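Local structure of adenylyltransferase thiF (Escherichia coli, 1ZFN) at residues A[8-13]-A[95-100]; A[82-87]-A[104-109]; A[147-152]-A[205-210]. The protein catalyses the ATP-dependent adenylation of the C-terminal glycine carboxyl of the sulfur carrier protein ThiS, a step in thiamine diphosphate biosynthesis. All coordinates share one frame; numbering follows the deposited sequence.

Contact 1 of 3, residues A[8-13]-A[95-100]; sequences FMRYSR and QLNPDI. With ATP (adenosine-5'-triphosphate), chain H.
Tyr11 and Asn97 make the one clear hydrogen bond between these segments, with Asn97 ND2 giving its N-H to Tyr11 OH at 3.0 Å. The bond is nearly straight, 164° at the hydrogen, and the phenol oxygen lies close to the amide plane. Asn97 reaches it because its CG stands anti to the backbone N (chi1 -169°), which sends the amide out to meet the phenol from the opposite direction. Ring and amide planes are only 23° apart. Beyond the hydroxyl, the CD1 methyl of Ile100 packs 3.8 Å from Tyr11 OH, and the ring also rests on Gln25 and Leu29 of helix 21-30.

Arg10 runs past the same phenol. Its CG sits over the centre of one ring face, 3.4 Å above the plane, and the chain bends at chi3 to carry the guanidinium to residues 96-99, where helix 85-96 gives way to loop. There Pro98 CD lies at the guanidinium edge. Asp99 OD2, 3.4 Å from Arg10 NH1 and well out of the guanidinium plane, probably offsets the charge without an N-H pointing at it, though the placing of NH1 is doubtful.

At the far end of 8-13 stands Arg13. Ser12 OG lies in its guanidinium plane, and Arg13 NE (2.8 Å) and NH2 (3.1 Å) both donate to it, side-on, leaving NH1 2.7 Å from O2G of the ATP. With an alanine in place of Arg13, that gamma-phosphate oxygen would probably lose its nearby positive charge and Ser12 OG two of its donors. The nucleotide is otherwise hydrogen-bonded to Gly40, Asp61, Lys85 and Thr133 of the second subunit. The N-terminal helices thus bring an arginine across the homodimer interface into the neighbour's ATP site, an arrangement known from the related MoeB.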
loop_
_atom_site.group_PDB
_atom_site.type_symbol
_atom_site.label_atom_id
_atom_site.label_comp_id
_atom_site.label_asym_id
_atom_site.label_seq_id
_atom_site.Cartn_x
_atom_site.Cartn_y
_atom_site.Cartn_z
ATOM N N PHE A 8 -15.942 12.456 14.347
ATOM C CA PHE A 8 -16.922 11.522 13.829
ATOM C C PHE A 8 -16.932 11.523 12.305
ATOM O O PHE A 8 -17.054 10.475 11.674
ATOM C CB PHE A 8 -18.319 11.874 14.335
ATOM C CG PHE A 8 -19.405 11.147 13.609
ATOM C CD1 PHE A 8 -19.762 9.852 13.983
ATOM C CD2 PHE A 8 -20.006 11.719 12.491
ATOM C CE1 PHE A 8 -20.708 9.125 13.239
ATOM C CE2 PHE A 8 -20.949 11.016 11.737
ATOM C CZ PHE A 8 -21.305 9.709 12.109
ATOM N N MET A 9 -16.813 12.706 11.717
ATOM C CA MET A 9 -16.839 12.837 10.272
ATOM C C MET A 9 -15.587 12.237 9.653
ATOM O O MET A 9 -15.664 11.402 8.748
ATOM C CB MET A 9 -16.957 14.307 9.897
ATOM C CG MET A 9 -17.556 14.531 8.536
ATOM S SD MET A 9 -19.173 13.746 8.369
ATOM C CE MET A 9 -19.029 13.061 6.732
ATOM N N ARG A 10 -14.435 12.668 10.154
ATOM C CA ARG A 10 -13.146 12.185 9.680
ATOM C C ARG A 10 -13.021 10.656 9.705
ATOM O O ARG A 10 -12.572 10.050 8.729
ATOM C CB ARG A 10 -12.043 12.840 10.510
ATOM C CG ARG A 10 -10.816 12.009 10.751
ATOM C CD ARG A 10 -9.701 12.913 11.215
ATOM N NE ARG A 10 -9.403 13.883 10.169
ATOM C CZ ARG A 10 -8.349 14.692 10.172
ATOM N NH1 ARG A 10 -7.483 14.655 11.177
ATOM N NH2 ARG A 10 -8.150 15.528 9.160
ATOM N N TYR A 11 -13.435 10.036 10.806
ATOM C CA TYR A 11 -13.363 8.583 10.936
ATOM C C TYR A 11 -14.666 7.859 10.554
ATOM O O TYR A 11 -14.794 6.650 10.747
ATOM C CB TYR A 11 -12.948 8.221 12.364
ATOM C CG TYR A 11 -11.702 8.949 12.829
ATOM C CD1 TYR A 11 -11.736 9.781 13.944
ATOM C CD2 TYR A 11 -10.492 8.818 12.147
ATOM C CE1 TYR A 11 -10.603 10.467 14.375
ATOM C CE2 TYR A 11 -9.344 9.504 12.570
ATOM C CZ TYR A 11 -9.408 10.326 13.686
ATOM O OH TYR A 11 -8.286 11.003 14.120
ATOM N N SER A 12 -15.605 8.595 9.970
ATOM C CA SER A 12 -16.884 8.014 9.594
ATOM C C SER A 12 -16.824 6.658 8.890
ATOM O O SER A 12 -17.465 5.724 9.353
ATOM C CB SER A 12 -17.726 9.014 8.760
ATOM O OG SER A 12 -17.268 9.204 7.430
ATOM N N ARG A 13 -16.062 6.531 7.798
ATOM C CA ARG A 13 -15.989 5.259 7.055
ATOM C C ARG A 13 -15.524 4.111 7.934
ATOM O O ARG A 13 -15.839 2.944 7.688
ATOM C CB ARG A 13 -15.030 5.358 5.870
ATOM C CG ARG A 13 -15.199 6.572 5.009
ATOM C CD ARG A 13 -16.586 6.699 4.432
ATOM N NE ARG A 13 -17.190 7.951 4.881
ATOM C CZ ARG A 13 -17.979 8.733 4.150
ATOM N NH1 ARG A 13 -18.278 8.411 2.905
ATOM N NH2 ARG A 13 -18.480 9.836 4.683
ATOM N N GLN A 95 -0.203 17.114 8.537
ATOM C CA GLN A 95 -1.078 17.755 7.569
ATOM C C GLN A 95 -2.221 16.836 7.166
ATOM O O GLN A 95 -3.266 17.293 6.702
ATOM C CB GLN A 95 -0.291 18.141 6.327
ATOM C CG GLN A 95 0.711 19.237 6.554
ATOM C CD GLN A 95 1.498 19.531 5.304
ATOM O OE1 GLN A 95 0.928 19.678 4.223
ATOM N NE2 GLN A 95 2.815 19.621 5.439
ATOM N N LEU A 96 -2.017 15.535 7.318
ATOM C CA LEU A 96 -3.061 14.587 6.978
ATOM C C LEU A 96 -4.056 14.566 8.126
ATOM O O LEU A 96 -5.264 14.654 7.920
ATOM C CB LEU A 96 -2.475 13.189 6.788
ATOM C CG LEU A 96 -3.510 12.076 6.606
ATOM C CD1 LEU A 96 -4.214 12.249 5.267
ATOM C CD2 LEU A 96 -2.824 10.728 6.697
ATOM N N ASN A 97 -3.526 14.452 9.340
ATOM C CA ASN A 97 -4.340 14.412 10.541
ATOM C C ASN A 97 -3.676 15.224 11.647
ATOM O O ASN A 97 -2.812 14.724 12.369
ATOM C CB ASN A 97 -4.517 12.972 11.007
ATOM C CG ASN A 97 -5.558 12.844 12.091
ATOM O OD1 ASN A 97 -5.562 13.616 13.049
ATOM N ND2 ASN A 97 -6.449 11.864 11.950
ATOM N N PRO A 98 -4.091 16.491 11.803
ATOM C CA PRO A 98 -3.552 17.407 12.816
ATOM C C PRO A 98 -3.954 17.015 14.231
ATOM O O PRO A 98 -3.259 17.327 15.201
ATOM C CB PRO A 98 -4.157 18.755 12.427
ATOM C CG PRO A 98 -4.594 18.576 10.983
ATOM C CD PRO A 98 -5.098 17.169 10.970
ATOM N N ASP A 99 -5.081 16.319 14.333
ATOM C CA ASP A 99 -5.626 15.900 15.620
ATOM C C ASP A 99 -5.024 14.621 16.186
ATOM O O ASP A 99 -5.681 13.921 16.962
ATOM C CB ASP A 99 -7.147 15.737 15.503
ATOM C CG ASP A 99 -7.799 16.867 14.715
ATOM O OD1 ASP A 99 -7.513 18.047 15.016
ATOM O OD2 ASP A 99 -8.598 16.573 13.796
ATOM N N ILE A 100 -3.783 14.315 15.811
ATOM C CA ILE A 100 -3.117 13.104 16.296
ATOM C C ILE A 100 -1.798 13.457 16.967
ATOM O O ILE A 100 -1.234 14.520 16.715
ATOM C CB ILE A 100 -2.869 12.095 15.127
ATOM C CG1 ILE A 100 -4.189 11.456 14.706
ATOM C CG2 ILE A 100 -1.954 10.967 15.569
ATOM C CD1 ILE A 100 -4.866 10.698 15.843
HETATM P PG ATP H . -16.610 8.046 0.098
HETATM O O1G ATP H . -17.816 8.515 -0.525
HETATM O O2G ATP H . -16.004 8.715 1.423
HETATM O O3G ATP H . -16.946 6.578 0.162
HETATM P PB ATP H . -15.242 8.705 -2.451
HETATM O O1B ATP H . -16.197 8.316 -3.540
HETATM O O2B ATP H . -14.260 9.785 -2.839
HETATM O O3B ATP H . -15.376 8.186 -0.936
HETATM P PA ATP H . -14.021 6.166 -3.282
HETATM O O1A ATP H . -12.672 5.747 -3.240
HETATM O O2A ATP H . -15.146 5.104 -3.131
HETATM O O3A ATP H . -14.089 7.522 -2.389
HETATM O "O5'" ATP H . -14.263 6.837 -4.656
HETATM C "C5'" ATP H . -13.461 6.677 -5.724
HETATM C "C4'" ATP H . -13.394 7.894 -6.663
HETATM O "O4'" ATP H . -13.798 7.824 -7.987
HETATM C "C3'" ATP H . -14.009 9.239 -6.087
HETATM O "O3'" ATP H . -13.030 10.204 -5.789
HETATM C "C2'" ATP H . -15.117 9.393 -7.119
HETATM O "O2'" ATP H . -15.430 10.761 -7.172
HETATM C "C1'" ATP H . -14.523 8.934 -8.370
HETATM N N9 ATP H . -15.405 8.492 -9.469
HETATM C C8 ATP H . -16.485 7.651 -9.451
HETATM N N7 ATP H . -16.970 7.510 -10.698
HETATM C C5 ATP H . -16.203 8.255 -11.509
HETATM C C6 ATP H . -16.227 8.498 -12.911
HETATM N N6 ATP H . -17.075 7.927 -13.777
HETATM N N1 ATP H . -15.264 9.352 -13.441
HETATM C C2 ATP H . -14.300 9.965 -12.637
HETATM N N3 ATP H . -14.293 9.708 -11.278
HETATM C C4 ATP H . -15.230 8.882 -10.733
#

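Contact 2 of 3, residues A[82-87]-A[104-109]; sequences DRPKSQ and ALQQRL. With ATP (adenosine-5'-triphosphate), chain F.
Ser86 sits in the middle of the touch, facing the end of strand 101-105. Its CB lies 3.7 Å from Leu105 O, while OG, held between the backbone N and carbonyl carbon (chi1 61°), comes alongside CB of Gln106 at 3.6 Å. Two residues before Gln106, the Ala104 methyl packs 3.8 Å from Ser86 O. Gln106 has its CG anti to the backbone N and an extended chain, which carries the amide out past the start of the helix. There NE2 approaches Pro84 CB at 3.7 Å and lies beside Gln87 NE2; as modelled these are two donors, their amide planes 36° apart, and no bond joins them. The contact is therefore van der Waals throughout and lies near the surface.

In fold terms this contact lies within a beta-alpha-beta crossover of the Rossmann-like sheet, setting the first turn of the helix beside the end of the strand that follows it: strand 56-60 leads to helix 85-96, which comes back into strand 101-105, a parallel neighbour of the first. Leu105 points away from the helix segment, and its backbone bonds to Leu59 and Asp61 keep the strand in the sheet.

Just outside the touching residues, both segments serve the nucleotide. Lys85, extended beyond CG, brings NZ to 2.8 Å from ATP O3', and a weak bond goes to the beta-phosphate oxygen O2B. Gln73 OE1 takes a further hydrogen bond from the same ammonium and so steers it. On the other segment, an inverse gamma turn centred on Gln106 redirects the chain toward the adenine. Gln107 O stands 3.5 Å from C2 of the base, and Leu109 N makes a long, weak bond to N1, while Arg108 O binds Thr110 OG1.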
loop_
_atom_site.group_PDB
_atom_site.type_symbol
_atom_site.label_atom_id
_atom_site.label_comp_id
_atom_site.label_asym_id
_atom_site.label_seq_id
_atom_site.Cartn_x
_atom_site.Cartn_y
_atom_site.Cartn_z
ATOM N N ASP A 82 17.360 15.113 1.254
ATOM C CA ASP A 82 18.352 15.454 2.279
ATOM C C ASP A 82 17.798 15.878 3.635
ATOM O O ASP A 82 18.545 15.943 4.618
ATOM C CB ASP A 82 19.313 16.528 1.777
ATOM C CG ASP A 82 20.221 16.026 0.672
ATOM O OD1 ASP A 82 20.846 14.949 0.849
ATOM O OD2 ASP A 82 20.311 16.718 -0.369
ATOM N N ARG A 83 16.505 16.188 3.694
ATOM C CA ARG A 83 15.889 16.554 4.958
ATOM C C ARG A 83 15.710 15.223 5.668
ATOM O O ARG A 83 15.456 14.214 5.025
ATOM C CB ARG A 83 14.534 17.205 4.722
ATOM C CG ARG A 83 14.580 18.460 3.872
ATOM C CD ARG A 83 13.324 19.273 4.115
ATOM N NE ARG A 83 13.162 19.485 5.551
ATOM C CZ ARG A 83 12.001 19.461 6.203
ATOM N NH1 ARG A 83 10.860 19.243 5.551
ATOM N NH2 ARG A 83 11.995 19.618 7.523
ATOM N N PRO A 84 15.851 15.189 6.996
ATOM C CA PRO A 84 15.688 13.915 7.703
ATOM C C PRO A 84 14.295 13.286 7.585
ATOM O O PRO A 84 13.268 13.965 7.657
ATOM C CB PRO A 84 16.088 14.256 9.142
ATOM C CG PRO A 84 15.813 15.698 9.245
ATOM C CD PRO A 84 16.221 16.266 7.922
ATOM N N LYS A 85 14.290 11.973 7.392
ATOM C CA LYS A 85 13.068 11.212 7.218
ATOM C C LYS A 85 12.029 11.376 8.315
ATOM O O LYS A 85 10.870 11.664 8.025
ATOM C CB LYS A 85 13.414 9.732 7.043
ATOM C CG LYS A 85 14.051 9.413 5.703
ATOM C CD LYS A 85 14.228 7.909 5.501
ATOM C CE LYS A 85 14.640 7.587 4.061
ATOM N NZ LYS A 85 14.557 6.135 3.728
ATOM N N SER A 86 12.433 11.182 9.567
ATOM C CA SER A 86 11.509 11.312 10.695
ATOM C C SER A 86 10.858 12.692 10.707
ATOM O O SER A 86 9.644 12.810 10.850
ATOM C CB SER A 86 12.244 11.086 12.011
ATOM O OG SER A 86 13.260 12.052 12.177
ATOM N N GLN A 87 11.663 13.736 10.563
ATOM C CA GLN A 87 11.123 15.084 10.533
ATOM C C GLN A 87 10.102 15.216 9.410
ATOM O O GLN A 87 8.924 15.473 9.668
ATOM C CB GLN A 87 12.240 16.116 10.352
ATOM C CG GLN A 87 13.093 16.286 11.603
ATOM C CD GLN A 87 14.194 17.326 11.453
ATOM O OE1 GLN A 87 14.101 18.251 10.624
ATOM N NE2 GLN A 87 15.242 17.191 12.272
ATOM N N ALA A 104 8.561 12.572 16.412
ATOM C CA ALA A 104 9.660 12.270 15.499
ATOM C C ALA A 104 10.982 11.887 16.163
ATOM O O ALA A 104 11.644 12.725 16.778
ATOM C CB ALA A 104 9.884 13.456 14.565
ATOM N N LEU A 105 11.366 10.620 16.023
ATOM C CA LEU A 105 12.626 10.122 16.578
ATOM C C LEU A 105 13.712 10.020 15.513
ATOM O O LEU A 105 13.741 9.077 14.722
ATOM C CB LEU A 105 12.437 8.749 17.214
ATOM C CG LEU A 105 11.847 8.758 18.616
ATOM C CD1 LEU A 105 11.821 7.341 19.148
ATOM C CD2 LEU A 105 12.689 9.654 19.516
ATOM N N GLN A 106 14.606 10.999 15.509
ATOM C CA GLN A 106 15.707 11.052 14.560
ATOM C C GLN A 106 16.917 10.273 15.089
ATOM O O GLN A 106 17.916 10.869 15.489
ATOM C CB GLN A 106 16.086 12.510 14.322
ATOM C CG GLN A 106 17.241 12.718 13.384
ATOM C CD GLN A 106 17.809 14.103 13.517
ATOM O OE1 GLN A 106 18.315 14.478 14.578
ATOM N NE2 GLN A 106 17.722 14.886 12.448
ATOM N N GLN A 107 16.828 8.943 15.077
ATOM C CA GLN A 107 17.909 8.090 15.569
ATOM C C GLN A 107 17.733 6.617 15.200
ATOM O O GLN A 107 16.759 6.241 14.559
ATOM C CB GLN A 107 17.999 8.208 17.092
ATOM C CG GLN A 107 16.641 8.296 17.782
ATOM C CD GLN A 107 16.714 8.053 19.281
ATOM O OE1 GLN A 107 17.685 8.422 19.941
ATOM N NE2 GLN A 107 15.672 7.440 19.827
ATOM N N ARG A 108 18.693 5.789 15.594
ATOM C CA ARG A 108 18.599 4.357 15.342
ATOM C C ARG A 108 18.310 3.688 16.677
ATOM O O ARG A 108 19.195 3.572 17.530
ATOM C CB ARG A 108 19.900 3.804 14.773
ATOM C CG ARG A 108 20.082 4.025 13.293
ATOM C CD ARG A 108 21.323 3.300 12.832
ATOM N NE ARG A 108 21.615 3.533 11.424
ATOM C CZ ARG A 108 22.727 3.125 10.821
ATOM N NH1 ARG A 108 23.652 2.463 11.506
ATOM N NH2 ARG A 108 22.919 3.382 9.534
ATOM N N LEU A 109 17.071 3.252 16.862
ATOM C CA LEU A 109 16.691 2.624 18.118
ATOM C C LEU A 109 17.497 1.377 18.454
ATOM O O LEU A 109 17.528 0.415 17.689
ATOM C CB LEU A 109 15.194 2.302 18.115
ATOM C CG LEU A 109 14.285 3.530 18.115
ATOM C CD1 LEU A 109 12.851 3.120 18.404
ATOM C CD2 LEU A 109 14.774 4.500 19.167
HETATM P PG ATP F . 17.453 1.569 0.122
HETATM O O1G ATP F . 18.709 1.537 0.788
HETATM O O2G ATP F . 17.206 2.514 -1.105
HETATM O O3G ATP F . 17.249 0.098 -0.071
HETATM P PB ATP F . 16.269 2.368 2.632
HETATM O O1B ATP F . 16.906 1.480 3.641
HETATM O O2B ATP F . 15.827 3.707 3.111
HETATM O O3B ATP F . 16.287 2.047 1.090
HETATM P PA ATP F . 14.040 0.618 3.280
HETATM O O1A ATP F . 12.669 0.765 3.061
HETATM O O2A ATP F . 14.662 -0.789 3.255
HETATM O O3A ATP F . 14.723 1.837 2.472
HETATM O "O5'" ATP F . 14.402 1.251 4.663
HETATM C "C5'" ATP F . 13.712 1.139 5.819
HETATM C "C4'" ATP F . 14.077 2.237 6.838
HETATM O "O4'" ATP F . 14.405 1.935 8.155
HETATM C "C3'" ATP F . 15.167 3.307 6.345
HETATM O "O3'" ATP F . 14.668 4.597 6.080
HETATM C "C2'" ATP F . 16.218 2.997 7.370
HETATM O "O2'" ATP F . 16.977 4.162 7.501
HETATM C "C1'" ATP F . 15.485 2.685 8.598
HETATM N N9 ATP F . 16.169 1.893 9.631
HETATM C C8 ATP F . 16.937 0.765 9.504
HETATM N N7 ATP F . 17.358 0.348 10.714
HETATM C C5 ATP F . 16.860 1.211 11.635
HETATM C C6 ATP F . 16.965 1.287 13.056
HETATM N N6 ATP F . 17.603 0.416 13.829
HETATM N N1 ATP F . 16.317 2.329 13.703
HETATM C C2 ATP F . 15.575 3.289 13.010
HETATM N N3 ATP F . 15.480 3.200 11.628
HETATM C C4 ATP F . 16.116 2.189 10.951
#

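Contact 3 of 3, residues A[147-152]-A[205-210]; sequences PLITAS and LEAIKL
Ile149 and Ala207 meet where a helix packs on the central sheet of this Rossmann-like fold. The partners are strand 148-154, the last of the run of parallel strands, and helix 193-211, which lies against one face of it. The short segments run nearly antiparallel, 169° between their directions, with their axes 9.5 Å apart at closest approach. The other face is covered by helix 131-143, against which Leu148 packs with Ile137 and Cys141.

Ile149 carries most of the contact. Its CG1 is anti to the carbonyl carbon (chi1 -61°) and the branch then runs on extended, so the CD1 methyl is pushed end-on against the helix backbone. It lands 3.4 Å from Ala207 N and 3.7 Å from the Ala207 CB methyl, with Glu206 CB a further 3.8 Å neighbour. No hydrogen bond crosses between the segments. Val123 and Leu125 of strand 123-126 and Leu160 of strand 157-163 pack around Ile149.

Glu206 gives the strand its CB and turns its carboxylate away. Bent at chi2, the chain brings OE1 within 3.1 Å of Lys209 NZ, which meets it from above the carboxylate plane in a salt bridge one helical turn along. OE1 also pairs with Arg222 and with Ser229 of the second subunit, while Lys209 NZ bonds to Gly226 O of that subunit. This flank of the helix, polar and buried, is therefore tied into the dimer.

Near the start of the strand, the ring of Pro147 meets a methyl of Leu210 at the far end of the helix segment, with Pro147 CB 3.7 Å from Leu210 CD2.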
loop_
_atom_site.group_PDB
_atom_site.type_symbol
_atom_site.label_atom_id
_atom_site.label_comp_id
_atom_site.label_asym_id
_atom_site.label_seq_id
_atom_site.Cartn_x
_atom_site.Cartn_y
_atom_site.Cartn_z
ATOM N N PRO A 147 3.239 -6.563 21.479
ATOM C CA PRO A 147 3.068 -7.225 20.182
ATOM C C PRO A 147 4.003 -6.632 19.132
ATOM O O PRO A 147 4.350 -5.442 19.184
ATOM C CB PRO A 147 1.599 -6.969 19.848
ATOM C CG PRO A 147 0.964 -6.872 21.181
ATOM C CD PRO A 147 1.956 -6.031 21.958
ATOM N N LEU A 148 4.398 -7.472 18.180
ATOM C CA LEU A 148 5.297 -7.060 17.115
ATOM C C LEU A 148 4.807 -7.508 15.750
ATOM O O LEU A 148 4.524 -8.686 15.538
ATOM C CB LEU A 148 6.686 -7.638 17.364
ATOM C CG LEU A 148 7.712 -7.469 16.249
ATOM C CD1 LEU A 148 7.991 -5.997 16.011
ATOM C CD2 LEU A 148 8.980 -8.191 16.652
ATOM N N ILE A 149 4.698 -6.553 14.833
ATOM C CA ILE A 149 4.288 -6.835 13.460
ATOM C C ILE A 149 5.474 -6.527 12.550
ATOM O O ILE A 149 5.745 -5.369 12.236
ATOM C CB ILE A 149 3.123 -5.956 13.009
ATOM C CG1 ILE A 149 1.906 -6.199 13.892
ATOM C CG2 ILE A 149 2.798 -6.266 11.560
ATOM C CD1 ILE A 149 0.772 -5.233 13.644
ATOM N N THR A 150 6.183 -7.567 12.129
ATOM C CA THR A 150 7.345 -7.390 11.268
ATOM C C THR A 150 7.107 -7.836 9.832
ATOM O O THR A 150 6.366 -8.799 9.580
ATOM C CB THR A 150 8.565 -8.162 11.814
ATOM O OG1 THR A 150 9.681 -7.958 10.940
ATOM C CG2 THR A 150 8.252 -9.655 11.916
ATOM N N ALA A 151 7.743 -7.127 8.899
ATOM C CA ALA A 151 7.636 -7.439 7.474
ATOM C C ALA A 151 8.928 -7.094 6.729
ATOM O O ALA A 151 9.776 -6.351 7.239
ATOM C CB ALA A 151 6.463 -6.682 6.858
ATOM N N SER A 152 9.085 -7.645 5.529
ATOM C CA SER A 152 10.265 -7.353 4.711
ATOM C C SER A 152 9.936 -7.514 3.238
ATOM O O SER A 152 8.983 -8.212 2.882
ATOM C CB SER A 152 11.430 -8.274 5.081
ATOM O OG SER A 152 11.056 -9.632 4.940
ATOM N N LEU A 205 -2.901 -2.665 8.570
ATOM C CA LEU A 205 -4.159 -3.372 8.763
ATOM C C LEU A 205 -4.060 -4.215 10.021
ATOM O O LEU A 205 -4.926 -4.140 10.880
ATOM C CB LEU A 205 -4.492 -4.284 7.573
ATOM C CG LEU A 205 -5.682 -5.243 7.798
ATOM C CD1 LEU A 205 -6.902 -4.432 8.188
ATOM C CD2 LEU A 205 -5.997 -6.047 6.542
ATOM N N GLU A 206 -2.998 -5.004 10.140
ATOM C CA GLU A 206 -2.817 -5.863 11.306
ATOM C C GLU A 206 -2.692 -5.093 12.613
ATOM O O GLU A 206 -3.094 -5.591 13.662
ATOM C CB GLU A 206 -1.592 -6.773 11.130
ATOM C CG GLU A 206 -1.686 -7.692 9.926
ATOM C CD GLU A 206 -2.905 -8.599 9.954
ATOM O OE1 GLU A 206 -3.434 -8.905 8.861
ATOM O OE2 GLU A 206 -3.329 -9.014 11.058
ATOM N N ALA A 207 -2.133 -3.888 12.561
ATOM C CA ALA A 207 -1.991 -3.084 13.772
ATOM C C ALA A 207 -3.355 -2.523 14.161
ATOM O O ALA A 207 -3.658 -2.351 15.345
ATOM C CB ALA A 207 -0.998 -1.948 13.551
ATOM N N ILE A 208 -4.181 -2.234 13.161
ATOM C CA ILE A 208 -5.507 -1.703 13.428
ATOM C C ILE A 208 -6.335 -2.770 14.124
ATOM O O ILE A 208 -6.935 -2.519 15.168
ATOM C CB ILE A 208 -6.234 -1.281 12.127
ATOM C CG1 ILE A 208 -5.765 0.111 11.680
ATOM C CG2 ILE A 208 -7.755 -1.351 12.336
ATOM C CD1 ILE A 208 -6.408 0.607 10.395
ATOM N N LYS A 209 -6.358 -3.965 13.542
ATOM C CA LYS A 209 -7.119 -5.079 14.095
ATOM C C LYS A 209 -6.673 -5.475 15.501
ATOM O O LYS A 209 -7.498 -5.802 16.342
ATOM C CB LYS A 209 -7.027 -6.276 13.153
ATOM C CG LYS A 209 -7.779 -6.068 11.869
ATOM C CD LYS A 209 -7.102 -6.754 10.693
ATOM C CE LYS A 209 -6.899 -8.226 10.941
ATOM N NZ LYS A 209 -6.351 -8.963 9.773
ATOM N N LEU A 210 -5.372 -5.442 15.754
ATOM C CA LEU A 210 -4.844 -5.799 17.064
ATOM C C LEU A 210 -5.317 -4.801 18.116
ATOM O O LEU A 210 -5.768 -5.186 19.199
ATOM C CB LEU A 210 -3.316 -5.819 17.028
ATOM C CG LEU A 210 -2.636 -7.134 17.422
ATOM C CD1 LEU A 210 -3.134 -8.283 16.547
ATOM C CD2 LEU A 210 -1.135 -6.966 17.282
#

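In the fold
The three contacts are well separated, with centres 21 to 24 Å apart. Contacts 1 and 2 share helix 85-96, contact 2 at its beginning and contact 1 at its end, and their segments alternate along the chain; contact 3 comes after both have closed. Contacts 2 and 3 reach the same mixed sheet, contact 2 at its outermost strand 101-105 and contact 3 at strand 148-154, about 11 Å apart at the nearest atoms. Contacts 1 and 3 both touch the second subunit. Since contact 1 sends Arg13 to the neighbour's ATP while the segments of contact 2 bring Lys85 and Leu109 to the chain's own nucleotide, each site in the homodimer draws on both subunits.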